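Local coordinates for hemolysin-related protein (Vibrio cholerae serotype O1, PDB 6MLT) that is a secreted biofilm matrix protein, Bap1, that binds metal ions and probably recognises carbohydrates to help the biofilm adhere, at residues V226-L229 with P235-V238; A187-S190 with R196-F199; A298-T303 with V397-P402; I347-V352 with S405-M410; Y122-D127 with K133-K138. One frame throughout, in Å; residues are numbered along the deposited sequence.

Contact 1. Residues V226-L229 with P235-V238. With NA (sodium ion), chain G.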
# COMPACT_ATOMS: atom_id res chain seq x y z
N VAL A 226 -0.83 0.94 6.52
CA VAL A 226 -2.25 1.01 6.20
C VAL A 226 -2.50 0.06 5.04
O VAL A 226 -1.67 -0.06 4.13
CB VAL A 226 -2.70 2.45 5.87
CG1 VAL A 226 -1.94 3.00 4.68
CG2 VAL A 226 -4.20 2.50 5.64
N ALA A 227 -3.62 -0.65 5.09
CA ALA A 227 -3.95 -1.63 4.08
C ALA A 227 -5.41 -2.02 4.25
O ALA A 227 -6.04 -1.72 5.27
CB ALA A 227 -3.07 -2.87 4.18
N ASN A 228 -5.95 -2.69 3.25
CA ASN A 228 -7.28 -3.27 3.31
C ASN A 228 -7.15 -4.74 3.66
O ASN A 228 -6.59 -5.52 2.87
CB ASN A 228 -8.03 -3.08 2.00
CG ASN A 228 -9.52 -3.38 2.14
OD1 ASN A 228 -10.02 -3.56 3.25
ND2 ASN A 228 -10.22 -3.44 1.02
N LEU A 229 -7.65 -5.12 4.83
CA LEU A 229 -7.50 -6.48 5.34
C LEU A 229 -8.84 -7.15 5.62
O LEU A 229 -8.88 -8.14 6.35
CB LEU A 229 -6.64 -6.46 6.60
CG LEU A 229 -5.21 -5.94 6.40
CD1 LEU A 229 -4.55 -5.69 7.75
CD2 LEU A 229 -4.39 -6.92 5.58
N PRO A 235 -9.98 1.72 5.35
CA PRO A 235 -8.61 1.35 5.68
C PRO A 235 -8.51 0.68 7.04
O PRO A 235 -9.26 0.98 7.97
CB PRO A 235 -7.86 2.69 5.68
CG PRO A 235 -8.90 3.67 6.10
CD PRO A 235 -10.21 3.17 5.51
N GLU A 236 -7.58 -0.26 7.13
CA GLU A 236 -7.14 -0.83 8.39
C GLU A 236 -5.70 -0.41 8.64
O GLU A 236 -4.96 -0.08 7.72
CB GLU A 236 -7.27 -2.36 8.39
CG GLU A 236 -8.68 -2.88 8.66
CD GLU A 236 -9.58 -2.88 7.43
OE1 GLU A 236 -9.15 -3.37 6.36
OE2 GLU A 236 -10.72 -2.38 7.53
N LEU A 237 -5.33 -0.42 9.92
CA LEU A 237 -4.04 0.07 10.38
C LEU A 237 -3.33 -1.04 11.12
O LEU A 237 -3.89 -1.63 12.05
CB LEU A 237 -4.26 1.29 11.28
CG LEU A 237 -3.10 2.20 11.65
CD1 LEU A 237 -2.50 2.86 10.42
CD2 LEU A 237 -3.59 3.24 12.64
N VAL A 238 -2.10 -1.35 10.71
CA VAL A 238 -1.26 -2.34 11.38
C VAL A 238 -0.22 -1.59 12.20
O VAL A 238 0.47 -0.71 11.67
CB VAL A 238 -0.57 -3.27 10.37
CG1 VAL A 238 0.14 -4.40 11.10
CG2 VAL A 238 -1.59 -3.83 9.39
NA NA G . -11.29 -2.58 5.02

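Contact 2. Residues A187-S190 with R196-F199. With NA (sodium ion), chain F.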
# COMPACT_ATOMS: atom_id res chain seq x y z
N ALA A 187 0.25 9.40 7.36
CA ALA A 187 -1.00 10.10 7.07
C ALA A 187 -1.87 9.25 6.16
O ALA A 187 -1.38 8.63 5.22
CB ALA A 187 -0.73 11.45 6.41
N PHE A 188 -3.18 9.25 6.44
CA PHE A 188 -4.15 8.59 5.58
C PHE A 188 -5.52 9.12 5.91
O PHE A 188 -5.76 9.60 7.03
CB PHE A 188 -4.10 7.06 5.73
CG PHE A 188 -4.61 6.55 7.05
CD1 PHE A 188 -3.85 6.68 8.20
CD2 PHE A 188 -5.84 5.93 7.14
CE1 PHE A 188 -4.31 6.21 9.41
CE2 PHE A 188 -6.31 5.45 8.34
CZ PHE A 188 -5.55 5.59 9.49
N ASP A 189 -6.43 9.05 4.93
CA ASP A 189 -7.81 9.46 5.12
C ASP A 189 -8.53 8.34 5.86
O ASP A 189 -8.93 7.34 5.27
CB ASP A 189 -8.48 9.76 3.78
CG ASP A 189 -9.86 10.39 3.93
OD1 ASP A 189 -10.37 10.48 5.07
OD2 ASP A 189 -10.44 10.79 2.90
N SER A 190 -8.71 8.51 7.17
CA SER A 190 -9.29 7.47 8.01
C SER A 190 -10.80 7.39 7.91
O SER A 190 -11.37 6.35 8.23
CB SER A 190 -8.91 7.72 9.47
OG SER A 190 -9.61 8.86 9.95
N ARG A 196 -6.55 13.97 5.15
CA ARG A 196 -5.74 12.90 5.70
C ARG A 196 -5.44 13.20 7.16
O ARG A 196 -4.99 14.30 7.51
CB ARG A 196 -4.46 12.70 4.89
CG ARG A 196 -4.80 12.17 3.48
CD ARG A 196 -3.62 12.17 2.58
NE ARG A 196 -2.64 11.19 3.00
CZ ARG A 196 -1.59 10.83 2.27
NH1 ARG A 196 -1.40 11.38 1.08
NH2 ARG A 196 -0.74 9.92 2.73
N GLU A 197 -5.75 12.23 8.03
CA GLU A 197 -5.39 12.31 9.43
C GLU A 197 -3.95 11.84 9.62
O GLU A 197 -3.35 11.23 8.74
CB GLU A 197 -6.35 11.46 10.26
CG GLU A 197 -7.78 12.01 10.38
CD GLU A 197 -8.54 12.06 9.06
OE1 GLU A 197 -8.79 10.98 8.46
OE2 GLU A 197 -8.89 13.17 8.61
N VAL A 198 -3.40 12.15 10.79
CA VAL A 198 -2.02 11.83 11.13
C VAL A 198 -2.03 10.82 12.27
O VAL A 198 -2.63 11.07 13.33
CB VAL A 198 -1.22 13.08 11.52
CG1 VAL A 198 0.20 12.72 11.92
CG2 VAL A 198 -1.19 14.08 10.38
N PHE A 199 -1.37 9.68 12.07
CA PHE A 199 -1.26 8.65 13.09
C PHE A 199 0.17 8.60 13.58
O PHE A 199 1.10 8.35 12.79
CB PHE A 199 -1.68 7.28 12.56
CG PHE A 199 -1.63 6.21 13.59
CD1 PHE A 199 -2.63 6.10 14.54
CD2 PHE A 199 -0.56 5.33 13.65
CE1 PHE A 199 -2.58 5.12 15.51
CE2 PHE A 199 -0.51 4.34 14.61
CZ PHE A 199 -1.52 4.24 15.55
NA NA F . -10.17 12.17 6.65

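Contact 3. Residues A298-T303 with V397-P402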
# COMPACT_ATOMS: atom_id res chain seq x y z
N ALA A 298 -30.73 -19.72 -17.01
CA ALA A 298 -31.32 -19.72 -18.33
C ALA A 298 -31.68 -18.29 -18.74
O ALA A 298 -31.63 -17.35 -17.93
CB ALA A 298 -32.56 -20.62 -18.37
N VAL A 299 -32.05 -18.13 -20.01
CA VAL A 299 -32.54 -16.86 -20.52
C VAL A 299 -34.05 -16.80 -20.29
O VAL A 299 -34.77 -17.72 -20.67
CB VAL A 299 -32.21 -16.69 -22.01
CG1 VAL A 299 -32.77 -15.37 -22.54
CG2 VAL A 299 -30.71 -16.76 -22.23
N TYR A 300 -34.51 -15.72 -19.67
CA TYR A 300 -35.93 -15.53 -19.39
C TYR A 300 -36.45 -14.35 -20.21
O TYR A 300 -35.99 -13.22 -20.04
CB TYR A 300 -36.14 -15.28 -17.89
CG TYR A 300 -35.45 -16.30 -17.02
CD1 TYR A 300 -35.89 -17.62 -16.99
CD2 TYR A 300 -34.36 -15.95 -16.24
CE1 TYR A 300 -35.25 -18.56 -16.20
CE2 TYR A 300 -33.72 -16.88 -15.45
CZ TYR A 300 -34.17 -18.19 -15.44
OH TYR A 300 -33.54 -19.12 -14.65
N GLY A 301 -37.41 -14.62 -21.09
CA GLY A 301 -38.04 -13.57 -21.87
C GLY A 301 -37.89 -13.81 -23.37
O GLY A 301 -37.87 -14.95 -23.84
N TYR A 302 -37.77 -12.70 -24.10
CA TYR A 302 -37.92 -12.70 -25.56
C TYR A 302 -36.71 -12.00 -26.18
O TYR A 302 -36.51 -10.80 -25.98
CB TYR A 302 -39.23 -12.00 -25.94
CG TYR A 302 -40.40 -12.57 -25.17
CD1 TYR A 302 -40.73 -12.10 -23.91
CD2 TYR A 302 -41.16 -13.61 -25.71
CE1 TYR A 302 -41.79 -12.64 -23.21
CE2 TYR A 302 -42.21 -14.15 -25.01
CZ TYR A 302 -42.52 -13.66 -23.76
OH TYR A 302 -43.58 -14.20 -23.07
N THR A 303 -35.91 -12.76 -26.93
CA THR A 303 -34.64 -12.28 -27.46
C THR A 303 -34.73 -11.82 -28.91
O THR A 303 -33.73 -11.31 -29.44
CB THR A 303 -33.58 -13.38 -27.36
OG1 THR A 303 -34.05 -14.55 -28.05
CG2 THR A 303 -33.28 -13.74 -25.91
N VAL A 397 -40.89 -17.48 -13.21
CA VAL A 397 -39.86 -18.48 -12.98
C VAL A 397 -38.92 -17.97 -11.90
O VAL A 397 -38.69 -16.76 -11.78
CB VAL A 397 -39.07 -18.81 -14.27
CG1 VAL A 397 -37.92 -19.79 -13.99
CG2 VAL A 397 -39.99 -19.39 -15.32
N ARG A 398 -38.36 -18.89 -11.13
CA ARG A 398 -37.38 -18.54 -10.10
C ARG A 398 -36.01 -19.06 -10.48
O ARG A 398 -35.86 -20.20 -10.94
CB ARG A 398 -37.76 -19.10 -8.73
CG ARG A 398 -36.62 -18.90 -7.72
CD ARG A 398 -37.02 -19.15 -6.31
NE ARG A 398 -37.88 -18.10 -5.78
CZ ARG A 398 -38.05 -17.86 -4.49
NH1 ARG A 398 -37.40 -18.59 -3.58
NH2 ARG A 398 -38.85 -16.89 -4.10
N TYR A 399 -35.00 -18.21 -10.28
CA TYR A 399 -33.60 -18.62 -10.34
C TYR A 399 -33.01 -18.46 -8.95
O TYR A 399 -33.07 -17.37 -8.37
CB TYR A 399 -32.82 -17.80 -11.36
CG TYR A 399 -31.35 -18.16 -11.38
CD1 TYR A 399 -30.93 -19.40 -11.84
CD2 TYR A 399 -30.39 -17.27 -10.92
CE1 TYR A 399 -29.58 -19.74 -11.86
CE2 TYR A 399 -29.04 -17.60 -10.93
CZ TYR A 399 -28.65 -18.84 -11.40
OH TYR A 399 -27.32 -19.19 -11.42
N ASP A 400 -32.47 -19.54 -8.40
CA ASP A 400 -31.78 -19.51 -7.13
C ASP A 400 -30.29 -19.28 -7.37
O ASP A 400 -29.68 -19.96 -8.21
CB ASP A 400 -31.99 -20.81 -6.35
CG ASP A 400 -33.42 -21.00 -5.90
OD1 ASP A 400 -33.98 -20.08 -5.28
OD2 ASP A 400 -34.00 -22.07 -6.19
N ILE A 401 -29.71 -18.33 -6.64
CA ILE A 401 -28.27 -18.14 -6.65
C ILE A 401 -27.66 -19.38 -6.00
O ILE A 401 -28.04 -19.71 -4.86
CB ILE A 401 -27.85 -16.86 -5.92
CG1 ILE A 401 -28.62 -15.65 -6.48
CG2 ILE A 401 -26.34 -16.64 -6.05
CD1 ILE A 401 -28.43 -15.42 -7.97
N PRO A 402 -26.75 -20.10 -6.65
CA PRO A 402 -26.19 -21.30 -6.04
C PRO A 402 -25.52 -21.00 -4.70
O PRO A 402 -24.93 -19.94 -4.50
CB PRO A 402 -25.16 -21.78 -7.07
CG PRO A 402 -25.61 -21.20 -8.34
CD PRO A 402 -26.20 -19.87 -8.00
O HOH W 1 -34.91 -21.21 -13.78

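Contact 4. Residues I347-V352 with S405-M410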
# COMPACT_ATOMS: atom_id res chain seq x y z
N ILE A 347 -30.10 -2.34 -6.62
CA ILE A 347 -30.11 -3.66 -6.00
C ILE A 347 -28.71 -3.94 -5.49
O ILE A 347 -27.74 -3.79 -6.24
CB ILE A 347 -30.54 -4.76 -6.99
CG1 ILE A 347 -31.81 -4.35 -7.74
CG2 ILE A 347 -30.72 -6.07 -6.26
CD1 ILE A 347 -33.03 -4.20 -6.85
N ASP A 348 -28.60 -4.33 -4.22
CA ASP A 348 -27.34 -4.79 -3.65
C ASP A 348 -27.16 -6.25 -4.05
O ASP A 348 -27.72 -7.15 -3.42
CB ASP A 348 -27.33 -4.61 -2.14
CG ASP A 348 -26.03 -5.04 -1.50
OD1 ASP A 348 -25.20 -5.69 -2.18
OD2 ASP A 348 -25.82 -4.71 -0.31
N THR A 349 -26.39 -6.50 -5.11
CA THR A 349 -26.29 -7.84 -5.67
C THR A 349 -25.63 -8.83 -4.72
O THR A 349 -25.87 -10.04 -4.83
CB THR A 349 -25.52 -7.80 -6.99
OG1 THR A 349 -24.26 -7.15 -6.79
CG2 THR A 349 -26.32 -7.03 -8.04
N SER A 350 -24.79 -8.36 -3.79
CA SER A 350 -24.14 -9.26 -2.85
C SER A 350 -25.11 -9.86 -1.84
O SER A 350 -24.75 -10.83 -1.17
CB SER A 350 -23.01 -8.53 -2.11
OG SER A 350 -23.50 -7.57 -1.19
N LYS A 351 -26.33 -9.32 -1.73
CA LYS A 351 -27.33 -9.85 -0.82
C LYS A 351 -28.38 -10.72 -1.50
O LYS A 351 -29.17 -11.36 -0.81
CB LYS A 351 -28.04 -8.69 -0.10
N VAL A 352 -28.40 -10.76 -2.84
CA VAL A 352 -29.44 -11.49 -3.56
C VAL A 352 -29.21 -12.99 -3.43
O VAL A 352 -28.11 -13.50 -3.69
CB VAL A 352 -29.46 -11.06 -5.03
CG1 VAL A 352 -30.46 -11.91 -5.83
CG2 VAL A 352 -29.83 -9.59 -5.14
N SER A 405 -22.15 -19.02 -4.05
CA SER A 405 -21.97 -18.09 -5.15
C SER A 405 -22.74 -16.81 -4.86
O SER A 405 -23.58 -16.76 -3.96
CB SER A 405 -22.43 -18.71 -6.48
OG SER A 405 -21.59 -19.79 -6.84
N GLN A 406 -22.43 -15.77 -5.64
CA GLN A 406 -23.11 -14.49 -5.56
C GLN A 406 -23.55 -14.05 -6.95
O GLN A 406 -22.92 -14.41 -7.96
CB GLN A 406 -22.20 -13.39 -4.98
CG GLN A 406 -22.12 -13.36 -3.47
CD GLN A 406 -21.38 -12.13 -2.94
OE1 GLN A 406 -21.01 -11.24 -3.71
NE2 GLN A 406 -21.17 -12.09 -1.63
N LEU A 407 -24.62 -13.27 -7.00
CA LEU A 407 -25.03 -12.60 -8.23
C LEU A 407 -24.00 -11.53 -8.59
O LEU A 407 -23.73 -10.64 -7.78
CB LEU A 407 -26.41 -11.96 -8.05
CG LEU A 407 -26.95 -11.16 -9.24
CD1 LEU A 407 -27.21 -12.09 -10.42
CD2 LEU A 407 -28.21 -10.41 -8.83
N LEU A 408 -23.45 -11.61 -9.80
CA LEU A 408 -22.42 -10.69 -10.24
C LEU A 408 -22.82 -9.79 -11.39
O LEU A 408 -22.14 -8.78 -11.64
CB LEU A 408 -21.16 -11.46 -10.65
CG LEU A 408 -20.51 -12.33 -9.58
CD1 LEU A 408 -19.30 -13.04 -10.17
CD2 LEU A 408 -20.12 -11.50 -8.36
N GLY A 409 -23.88 -10.13 -12.12
CA GLY A 409 -24.32 -9.29 -13.22
C GLY A 409 -25.48 -9.94 -13.95
O GLY A 409 -26.06 -10.92 -13.49
N MET A 410 -25.81 -9.36 -15.11
CA MET A 410 -26.89 -9.88 -15.93
C MET A 410 -26.56 -9.66 -17.40
O MET A 410 -25.88 -8.69 -17.76
CB MET A 410 -28.23 -9.19 -15.62
CG MET A 410 -28.70 -9.30 -14.17
SD MET A 410 -30.22 -8.36 -13.86
CE MET A 410 -31.36 -9.14 -15.00
O HOH W 2 -25.65 -12.67 -4.47
O HOH W 3 -22.32 -9.01 -6.35

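Contact 5. Residues Y122-D127 with K133-K138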
# COMPACT_ATOMS: atom_id res chain seq x y z
N TYR A 122 16.79 22.64 13.86
CA TYR A 122 16.08 22.77 12.59
C TYR A 122 15.86 21.43 11.92
O TYR A 122 16.69 20.52 12.01
CB TYR A 122 16.85 23.68 11.61
CG TYR A 122 16.82 25.11 12.07
CD1 TYR A 122 15.68 25.88 11.90
CD2 TYR A 122 17.90 25.67 12.74
CE1 TYR A 122 15.62 27.17 12.36
CE2 TYR A 122 17.85 26.97 13.20
CZ TYR A 122 16.71 27.71 13.00
OH TYR A 122 16.63 29.01 13.46
N ILE A 123 14.72 21.32 11.25
CA ILE A 123 14.60 20.38 10.13
C ILE A 123 15.37 20.98 8.96
O ILE A 123 15.09 22.10 8.52
CB ILE A 123 13.14 20.11 9.78
CG1 ILE A 123 12.48 19.30 10.91
CG2 ILE A 123 13.02 19.36 8.46
CD1 ILE A 123 10.98 19.29 10.85
N ASN A 124 16.37 20.25 8.47
CA ASN A 124 17.20 20.70 7.37
C ASN A 124 16.68 20.14 6.06
O ASN A 124 16.46 18.94 5.94
CB ASN A 124 18.65 20.26 7.58
CG ASN A 124 19.28 20.95 8.76
OD1 ASN A 124 19.17 22.17 8.91
ND2 ASN A 124 19.89 20.17 9.64
N ILE A 125 16.49 21.02 5.08
CA ILE A 125 16.04 20.61 3.76
C ILE A 125 17.14 20.95 2.77
O ILE A 125 17.43 22.13 2.53
CB ILE A 125 14.71 21.27 3.39
CG1 ILE A 125 13.67 20.95 4.48
CG2 ILE A 125 14.24 20.78 2.02
CD1 ILE A 125 12.31 21.56 4.27
N LEU A 126 17.77 19.91 2.21
CA LEU A 126 18.87 20.08 1.27
C LEU A 126 18.37 20.04 -0.16
O LEU A 126 17.36 19.39 -0.46
CB LEU A 126 19.91 18.97 1.45
CG LEU A 126 20.40 18.68 2.87
CD1 LEU A 126 21.46 17.58 2.83
CD2 LEU A 126 20.95 19.92 3.53
N ASP A 127 19.09 20.72 -1.05
CA ASP A 127 18.89 20.55 -2.48
C ASP A 127 19.60 19.28 -2.95
O ASP A 127 20.25 18.58 -2.17
CB ASP A 127 19.35 21.79 -3.25
CG ASP A 127 20.88 22.03 -3.20
OD1 ASP A 127 21.67 21.09 -2.95
OD2 ASP A 127 21.28 23.19 -3.43
N LYS A 133 18.95 24.31 1.71
CA LYS A 133 18.01 25.11 0.93
C LYS A 133 16.96 25.76 1.81
O LYS A 133 16.70 26.96 1.67
CB LYS A 133 17.34 24.22 -0.13
CG LYS A 133 16.29 24.91 -0.98
CD LYS A 133 15.88 24.02 -2.14
CE LYS A 133 14.69 24.57 -2.89
NZ LYS A 133 14.54 23.93 -4.23
N LYS A 134 16.35 25.00 2.72
CA LYS A 134 15.41 25.55 3.69
C LYS A 134 15.67 24.95 5.05
O LYS A 134 16.22 23.85 5.18
CB LYS A 134 13.95 25.30 3.30
CG LYS A 134 13.47 26.10 2.10
CD LYS A 134 11.94 26.28 2.12
CE LYS A 134 11.51 27.28 3.20
NZ LYS A 134 10.07 27.59 3.13
N GLN A 135 15.27 25.69 6.08
CA GLN A 135 15.29 25.21 7.45
C GLN A 135 13.97 25.58 8.12
O GLN A 135 13.43 26.66 7.89
CB GLN A 135 16.47 25.81 8.23
CG GLN A 135 17.83 25.32 7.73
CD GLN A 135 18.98 25.89 8.52
OE1 GLN A 135 19.22 27.09 8.51
NE2 GLN A 135 19.72 25.02 9.20
N LEU A 136 13.46 24.65 8.92
CA LEU A 136 12.22 24.85 9.68
C LEU A 136 12.52 24.60 11.15
O LEU A 136 13.01 23.52 11.51
CB LEU A 136 11.11 23.91 9.20
CG LEU A 136 10.91 23.75 7.69
CD1 LEU A 136 9.88 22.67 7.42
CD2 LEU A 136 10.51 25.07 7.05
N LEU A 137 12.24 25.59 11.99
CA LEU A 137 12.52 25.47 13.41
C LEU A 137 11.63 24.39 14.03
O LEU A 137 10.41 24.40 13.85
CB LEU A 137 12.27 26.80 14.10
CG LEU A 137 12.63 26.89 15.59
CD1 LEU A 137 14.14 26.80 15.78
CD2 LEU A 137 12.09 28.18 16.19
N LYS A 138 12.24 23.47 14.77
CA LYS A 138 11.52 22.33 15.29
C LYS A 138 10.74 22.69 16.56
O LYS A 138 11.05 23.65 17.27
CB LYS A 138 12.49 21.18 15.60
CG LYS A 138 13.10 20.55 14.36
CD LYS A 138 13.96 19.34 14.69
CE LYS A 138 15.19 19.73 15.47
NZ LYS A 138 16.10 18.56 15.68

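Contact 1. Residues V226-L229 with P235-V238
A227 and E236 form an antiparallel hydrogen-bonded pair, with A227 N reaching E236 O at 3.0 Å and E236 N returning to A227 O at 2.8 Å, while V226 and L237 make the non-hydrogen-bonded pair one step further from the turn. Beyond A227 and E236 the strands part, and there the E236 side chain takes over from the backbone. Its chain is bent at chi2 (82°), which folds the carboxylate back to the residues after A227, where the sodium ion sits. OE1 accepts the backbone N-H of L229 at 2.8 Å in an almost straight bond (175°), met nearly along its C-O axis, and the same OE1 joins OE2 in holding the sodium ion, both at 2.6 Å. Glutamate suits this place because one flat group can bind the ion through two oxygens and still fix the backbone. N228 adds OD1 to the ion at 2.4 Å, its amide plane turned 38° from the carboxylate. D230, D232 and the carbonyl of K234 complete the site. Apolar contacts border this polar centre: V226 CG2 lies against the ring of P235, and L229 CD1 meets V238 CG2 at 3.9 Å, the two side chains crossing at about a right angle. All the touching residues of this end of the hairpin are buried, with V226, P235 and L237 packed on strand 185-188 and L229 and V238 on strand 443-448.

Contact 2. Residues A187-S190 with R196-F199
E197 and S190 meet at the tight end of this contact, where one carboxylate oxygen does three jobs. E197 OE1 accepts the backbone N of S190 at 2.8 Å and S190 OG at 2.7 Å, the latter from above the carboxylate plane, while also binding the sodium ion. A small serine fits because its hydroxyl, with chi1 at 70°, reaches the same oxygen as its own N-H. E197 OE2 holds the ion at 2.5 Å and D189 OD1 at 2.3 Å, their carboxylate planes 68° apart; D189 OD2 is held in turn by the N-H of G194. Backbone bonds join F188 to E197, and the edge of the F188 ring rests near F199 CB. E197, S190 and F188 are buried, D189 only partly; A187 and R196 form the looser, partly exposed flank. There the R196 chain bends at chi3 (68°), and NH2 donates to A187 O at 2.9 Å, straight and in the guanidinium plane. R196 NE is buried without a polar partner, whereas NH1 forms a salt bridge with D582. With N191, D193 and the Q195 carbonyl, every second residue from D189 to E197 is a ligand, reminiscent of an EF-hand loop but joining two strands of a beta hairpin.

Contact 3. Residues A298-T303 with V397-P402
Y300 reaches across to V397 and Y399 by the length of its aromatic side chain, since the nearest CA atoms of the two segments, those of Y300 and V397, are 8.1 Å apart. CB leaves the strand toward the other segment, and CG is turned anti to the carbonyl carbon (chi1 -50°), carrying the ring toward V397 and Y399. One ring face lies over A298 O of its own segment, which is offset toward the rim. Farther out, CE1 touches V397 CG1 at 3.7 Å, the two side chains crossing at about a right angle. On the other edge, Y300 CE2 lies 4.3 Å from Y399 CB, two residues further along the strand. At the tip, Y300 OH packs 3.6 Å from Y399 CB and 3.8 Å from Y399 CD1. This hydroxyl shares a hydrogen bond with a water at 2.6 Å. Strands 295-301 and 394-400 belong to different sheets of the beta-prism lectin domain, so the tyrosine bridges two sheets, with F431 and Y359 also against it. Tyrosine suits this span: its ring supplies apolar contact with V397 CG1 and Y399 CB, and its phenol ends in a polar group. The two sheets are held here by apolar packing, with one water relaying the phenol to the R398 carbonyl rather than a direct hydrogen bond.

Contact 4. Residues I347-V352 with S405-M410
L407 lays its CD2 methyl against T349 and V352, at 4.0 Å from both T349 CG2 and V352 CG1. Its CG is anti to the backbone N (chi1 177°), which sends the branched end toward the other segment. The leucine crosses T349 at about a right angle and V352 more obliquely, so one methyl serves two beta-branched neighbours. The same threonine also meets the L407 backbone. T349 CB lies 3.4 Å from L407 O, and its hydroxyl, at chi1 54°, shares a hydrogen bond with a water that donates to L407 O at 2.6 Å. A second water is gripped by three backbone groups: it donates to T349 O and V352 O, both at 2.7 Å, and accepts from L407 N at 2.8 Å. Q406, extended beyond CG, places its amide beside S350, with OE1 3.7 Å from S350 CB. S350 OG bonds D348 OD1 at 2.7 Å, inside the turn between strands 343-348 and 352-359; D348 OD1 also has a weak bond with H316. Behind these residues, V352 packs on F375 and L377, while L407 meets F431. The turn joining two of the prism's sheets here packs on a strand of the third without a direct hydrogen bond: leucine and valine give apolar packing, threonine pairs its methyl with L407 CD2 and its hydroxyl with a water on L407 O, and two waters link L407 N and O to T349 and V352 across the contact.

Contact 5. Residues Y122-D127 with K133-K138
I123 with L136 and I125 with K134 form the hydrogen-bonded pairs of this antiparallel hairpin, its strand axes 162° apart. I123 N donates to L136 O at 2.8 Å, and I123 O accepts L136 N; I125 N likewise reaches K134 O. I125 O takes two donors, K134 N at 3.1 Å and K133 N at 2.8 Å, because K133 and K134 both face I125 in a classic beta bulge. Between the backbone pairs, the side chains of N124 and Q135 lie alongside each other. Q135 NE2 donates to N124 OD1 at 2.9 Å in a nearly straight bond (173°), in the amide plane of the glutamine. Two amides suit a non-hydrogen-bonded pair, where one can supply the donor and the other the acceptor. Y122 sets its ring beside Q135 and L137: L137 CD1 makes an off-centre CH-pi contact 4.2 Å from the ring centroid of Y122. On the face of I123, I125, K134 and L136, I125 CD1 meets L136 CD1 at 4.1 Å; past the strand end, K138 CG packs on I123 CG1. Other polar atoms find partners beyond the hairpin strands: D127 OD1 takes the N-H groups of Q129 and N131, Y122 O takes T116 OG1, K133 NZ meets D106 and E112 of a sodium site, K134 NZ bonds the Y171 carbonyl and makes a cation-pi contact with its ring, and K138 NZ bonds T116, S145 and T120. Strand 132-137 is an outermost strand of its four-stranded sheet; strand 112-115 flanks 122-126, and I123, L136 and K138 pack on Y169 of strand 167-170.

Overall arrangement
Along the chain the order is contact 5, contact 2, contact 1, and then contacts 3 and 4, whose segments alternate. Contacts 5, 2 and 1 are hairpins in separate four-stranded antiparallel sheets, consistent with blades of a beta-propeller, those of contacts 2 and 1 consecutive and that of contact 5 two sheets before contact 2. Contacts 1 and 2 have centres 12 Å apart and touch through L237 on F199 and P235 on F188, so two sodium-binding hairpins pack as neighbours. Contacts 3 and 4 sit in the beta-prism lectin range with centres 14 Å apart, joined where I401 meets V352. With 67 Å between the centres of contacts 5 and 3, the chain separates the propeller-like part from a probable carbohydrate-binding domain.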